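Local structure of uncharacterized protein (Pseudomonas syringae pv. tomato, 3K4I) at residues 29-34 with 191-196; 55-60 with 163-168. The protein is of unknown function but belongs to the aldolase/RraA sequence family and assembles as three copies of a chain that combines helices with a mixed beta-sheet. All blocks are in the same frame, centred on the assembly; numbering follows the deposited sequence.

Interaction 1. Residues 29-34 with 191-196; sequences SDALDS and LRARAV
The guanidinium of Arg192 meets Ser34 at its edge: OG lies 7° out of the guanidinium plane, and Ser34 CB also sits in plane at that edge. NH1 gives OG a hydrogen bond of 2.9 Å, fairly straight at 154°. Ser34 OG in turn donates to Ala31 O over 2.6 Å, tilted somewhat from the carbonyl plane, so one hydroxyl joins the arginine to the carbonyl of Ala31, three residues back in the chain. Serine suits a place where a single small group must both accept and give. The arginine chain runs extended from CG to NE, which carries the charge past the helix to Ser34, while NE keeps a salt bridge with Glu188 on its own helix.

Beside this polar pair the helices meet through small residues. Ala31 CB touches Arg192 CB at 3.6 Å and Ala193 CB at 4.1 Å, and with methyls alone on both sides the Ala31 and Ala193 CA atoms come within 5.1 Å. Farther along helix 186-207, Val196 CG1 reaches Asp30 OD2 at 4.0 Å, the two side chains crossing at about a right angle; OD1 of the same carboxylate forms a salt bridge with Arg123 of the second subunit. Helix axes 8.1 Å apart, inclined at 118°, with alanines at the crossing, are typical of close helix-helix packing, here joining helix 25-33 to the long helix 186-207 beside a subunit interface.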
# COMPACT_ATOMS: atom_id res chain seq x y z
N SER C 29 7.36 13.43 -16.16
CA SER C 29 8.57 13.54 -15.35
C SER C 29 9.85 13.56 -16.21
O SER C 29 10.74 14.39 -15.99
CB SER C 29 8.62 12.39 -14.35
OG SER C 29 9.79 12.49 -13.54
N ASP C 30 9.92 12.70 -17.22
CA ASP C 30 11.09 12.70 -18.15
C ASP C 30 11.18 14.04 -18.89
O ASP C 30 12.27 14.59 -19.09
CB ASP C 30 10.99 11.53 -19.14
CG ASP C 30 11.15 10.17 -18.47
OD1 ASP C 30 11.40 10.10 -17.24
OD2 ASP C 30 10.99 9.13 -19.17
N ALA C 31 10.03 14.62 -19.24
CA ALA C 31 10.00 15.93 -19.91
C ALA C 31 10.51 17.03 -18.98
O ALA C 31 11.31 17.89 -19.38
CB ALA C 31 8.57 16.25 -20.37
N LEU C 32 10.02 17.03 -17.76
CA LEU C 32 10.52 17.97 -16.76
C LEU C 32 12.02 17.82 -16.57
O LEU C 32 12.73 18.82 -16.54
CB LEU C 32 9.81 17.78 -15.44
CG LEU C 32 8.41 18.37 -15.41
CD1 LEU C 32 7.69 17.76 -14.18
CD2 LEU C 32 8.44 19.90 -15.29
N ASP C 33 12.50 16.58 -16.49
CA ASP C 33 13.92 16.33 -16.26
C ASP C 33 14.75 16.95 -17.37
O ASP C 33 15.84 17.45 -17.14
CB ASP C 33 14.22 14.82 -16.24
CG ASP C 33 13.85 14.15 -14.94
OD1 ASP C 33 13.40 14.85 -13.99
OD2 ASP C 33 14.00 12.91 -14.88
N SER C 34 14.22 16.90 -18.61
CA SER C 34 14.90 17.51 -19.76
C SER C 34 14.97 19.02 -19.68
O SER C 34 15.71 19.66 -20.44
CB SER C 34 14.27 17.06 -21.11
OG SER C 34 13.03 17.69 -21.34
N LEU C 191 4.22 18.96 -24.59
CA LEU C 191 4.82 18.69 -25.89
C LEU C 191 6.00 17.71 -25.80
O LEU C 191 6.07 16.73 -26.56
CB LEU C 191 5.27 20.01 -26.55
CG LEU C 191 5.87 19.98 -27.96
CD1 LEU C 191 4.78 19.66 -28.99
CD2 LEU C 191 6.50 21.33 -28.29
N ARG C 192 6.90 17.93 -24.83
CA ARG C 192 8.03 17.03 -24.68
C ARG C 192 7.59 15.62 -24.23
O ARG C 192 8.13 14.62 -24.73
CB ARG C 192 9.06 17.62 -23.70
CG ARG C 192 9.84 18.76 -24.33
CD ARG C 192 10.72 19.46 -23.32
NE ARG C 192 11.45 20.57 -23.94
CZ ARG C 192 12.77 20.73 -23.89
NH1 ARG C 192 13.53 19.88 -23.20
NH2 ARG C 192 13.33 21.76 -24.51
N ALA C 193 6.60 15.55 -23.35
CA ALA C 193 6.11 14.28 -22.83
C ALA C 193 5.50 13.45 -23.95
O ALA C 193 5.67 12.25 -24.01
CB ALA C 193 5.07 14.50 -21.70
N ARG C 194 4.78 14.12 -24.85
CA ARG C 194 4.20 13.39 -25.96
C ARG C 194 5.27 12.74 -26.85
O ARG C 194 5.08 11.62 -27.37
CB ARG C 194 3.37 14.38 -26.77
CG ARG C 194 2.42 13.70 -27.69
CD ARG C 194 2.26 14.53 -28.91
NE ARG C 194 1.74 15.86 -28.63
CZ ARG C 194 1.23 16.67 -29.56
NH1 ARG C 194 1.15 16.26 -30.83
NH2 ARG C 194 0.78 17.87 -29.22
N ALA C 195 6.36 13.46 -27.08
CA ALA C 195 7.49 12.99 -27.86
C ALA C 195 8.20 11.82 -27.16
O ALA C 195 8.60 10.86 -27.81
CB ALA C 195 8.46 14.15 -28.12
N VAL C 196 8.37 11.92 -25.84
CA VAL C 196 8.90 10.80 -25.06
C VAL C 196 8.04 9.52 -25.22
O VAL C 196 8.58 8.43 -25.47
CB VAL C 196 9.01 11.17 -23.56
CG1 VAL C 196 9.36 9.93 -22.72
CG2 VAL C 196 10.05 12.25 -23.38

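Interaction 2. Residues 55-60 with 163-168; sequences GIAFTV and ITIQPG
Ala57 and Gly168 link strand 53-63 of the mixed beta-sheet of this aldolase/RraA family chain to the turn that runs from strand 163-165, in a separate two-stranded antiparallel sheet, into strand 170-174, the antiparallel neighbour of 53-63. Gly168 N donates to Ala57 O over 2.9 Å at 162°, in the carbonyl plane and on a lone pair. The same oxygen receives a longer CA-H contact from Pro167. Since Ala57 also shares a backbone hydrogen bond with Asp169, the turn delivers its chain directly into the sheet pairing.

The side chains of Ala57 and Thr59 both start out toward the turn, as alternate residues of a strand should, and Ile165 fits against the pair with one branch. With CG1 beside the backbone N (chi1 -58°), its CG2 stands anti to that nitrogen and touches Ala57 CB at 3.8 Å and Thr59 CG2 at 3.9 Å, while the CG1-CD1 arm turns from strand 53-63; the side chain also touches Ile160 of strand 158-160. One methyl thus meets both neighbours. Thr59, by contrast, uses both branches. With chi1 at 53° its OG1 lies between the backbone N and the carbonyl carbon, where it bonds to Val156 O and passes Pro167 CG at 3.6 Å; CG2 is left to slide past Ile165 in the opposite direction. The proline ring, having no N-H to satisfy, is well suited to this buried place beside Gln155.

Gly168 has a positive phi, a backbone conformation in which a CB would collide with the carbonyl oxygen of Pro167, which glycine avoids. Its bare CA accepts the CG2 methyl of Ile56, anti to that residue's backbone N, at 3.3 Å, tighter than usual carbon-carbon contact.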
# COMPACT_ATOMS: atom_id res chain seq x y z
N GLY C 55 -5.31 18.17 -13.53
CA GLY C 55 -6.02 19.44 -13.28
C GLY C 55 -5.10 20.49 -12.69
O GLY C 55 -3.87 20.28 -12.60
N ILE C 56 -5.68 21.62 -12.32
CA ILE C 56 -4.93 22.78 -11.89
C ILE C 56 -4.85 22.78 -10.38
O ILE C 56 -5.87 22.66 -9.73
CB ILE C 56 -5.68 24.06 -12.36
CG1 ILE C 56 -5.89 24.00 -13.88
CG2 ILE C 56 -4.96 25.30 -11.90
CD1 ILE C 56 -4.57 23.87 -14.74
N ALA C 57 -3.64 22.96 -9.85
CA ALA C 57 -3.45 22.92 -8.41
C ALA C 57 -4.21 24.04 -7.73
O ALA C 57 -4.07 25.20 -8.11
CB ALA C 57 -1.95 23.04 -8.07
N PHE C 58 -4.98 23.68 -6.69
CA PHE C 58 -5.55 24.62 -5.77
C PHE C 58 -4.93 24.20 -4.44
O PHE C 58 -5.15 23.05 -4.01
CB PHE C 58 -7.07 24.45 -5.71
CG PHE C 58 -7.73 25.34 -4.71
CD1 PHE C 58 -8.35 26.51 -5.14
CD2 PHE C 58 -7.69 25.04 -3.33
CE1 PHE C 58 -8.97 27.37 -4.25
CE2 PHE C 58 -8.30 25.91 -2.41
CZ PHE C 58 -8.96 27.08 -2.88
N THR C 59 -4.13 25.07 -3.86
CA THR C 59 -3.28 24.70 -2.72
C THR C 59 -3.94 24.99 -1.37
O THR C 59 -4.68 25.97 -1.20
CB THR C 59 -1.92 25.41 -2.78
OG1 THR C 59 -2.11 26.83 -2.92
CG2 THR C 59 -1.11 24.92 -3.97
N VAL C 60 -3.66 24.12 -0.41
CA VAL C 60 -4.23 24.27 0.94
C VAL C 60 -3.07 24.00 1.89
O VAL C 60 -2.42 22.96 1.79
CB VAL C 60 -5.31 23.19 1.18
CG1 VAL C 60 -5.95 23.38 2.56
CG2 VAL C 60 -6.36 23.21 0.05
N ILE C 163 9.83 20.33 -3.26
CA ILE C 163 9.15 20.65 -4.52
C ILE C 163 8.10 21.71 -4.24
O ILE C 163 7.23 21.52 -3.43
CB ILE C 163 8.46 19.40 -5.13
CG1 ILE C 163 9.47 18.24 -5.25
CG2 ILE C 163 7.82 19.69 -6.51
CD1 ILE C 163 10.62 18.57 -6.16
N THR C 164 8.21 22.82 -4.96
CA THR C 164 7.29 23.92 -4.83
C THR C 164 6.07 23.67 -5.72
O THR C 164 6.23 23.26 -6.87
CB THR C 164 7.99 25.23 -5.23
OG1 THR C 164 8.92 25.58 -4.19
CG2 THR C 164 6.97 26.37 -5.43
N ILE C 165 4.87 23.88 -5.16
CA ILE C 165 3.59 23.84 -5.89
C ILE C 165 2.99 25.24 -5.74
O ILE C 165 2.75 25.73 -4.61
CB ILE C 165 2.57 22.80 -5.36
CG1 ILE C 165 3.14 21.37 -5.37
CG2 ILE C 165 1.29 22.84 -6.18
CD1 ILE C 165 3.69 20.92 -4.02
N GLN C 166 2.81 25.90 -6.87
CA GLN C 166 2.12 27.17 -6.93
C GLN C 166 0.68 26.93 -7.38
O GLN C 166 0.43 26.07 -8.22
CB GLN C 166 2.79 28.08 -7.96
CG GLN C 166 4.19 28.56 -7.61
CD GLN C 166 4.18 29.68 -6.61
OE1 GLN C 166 3.13 30.10 -6.13
NE2 GLN C 166 5.38 30.17 -6.26
N PRO C 167 -0.27 27.70 -6.80
CA PRO C 167 -1.64 27.69 -7.32
C PRO C 167 -1.59 27.89 -8.83
O PRO C 167 -0.96 28.84 -9.33
CB PRO C 167 -2.29 28.92 -6.68
CG PRO C 167 -1.41 29.23 -5.46
CD PRO C 167 -0.03 28.78 -5.81
N GLY C 168 -2.26 27.00 -9.55
CA GLY C 168 -2.31 27.11 -11.02
C GLY C 168 -1.38 26.13 -11.73
O GLY C 168 -1.45 25.96 -12.95

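How the interactions relate
Both contacts tie early parts of the chain to late ones, and interaction 2 falls wholly within the span of sequence that interaction 1 brackets. Their centres are 20 Å apart and their nearest atoms about 8 Å, so they do not touch. Interaction 2 belongs to the sheet, its centre about 9 Å from the centre of the chain, and no other subunit reaches its segments. Interaction 1 is more peripheral, about 16 Å from the chain centre, and borders the second subunit through Asp30 and Asp33. It is also the one beside a magnesium ion, which lies about 6 Å from the side chain of Val196. Strand 177-181 helps to relate them: it pairs with strand 170-174, next to strand 53-63, and Leu32 packs on it.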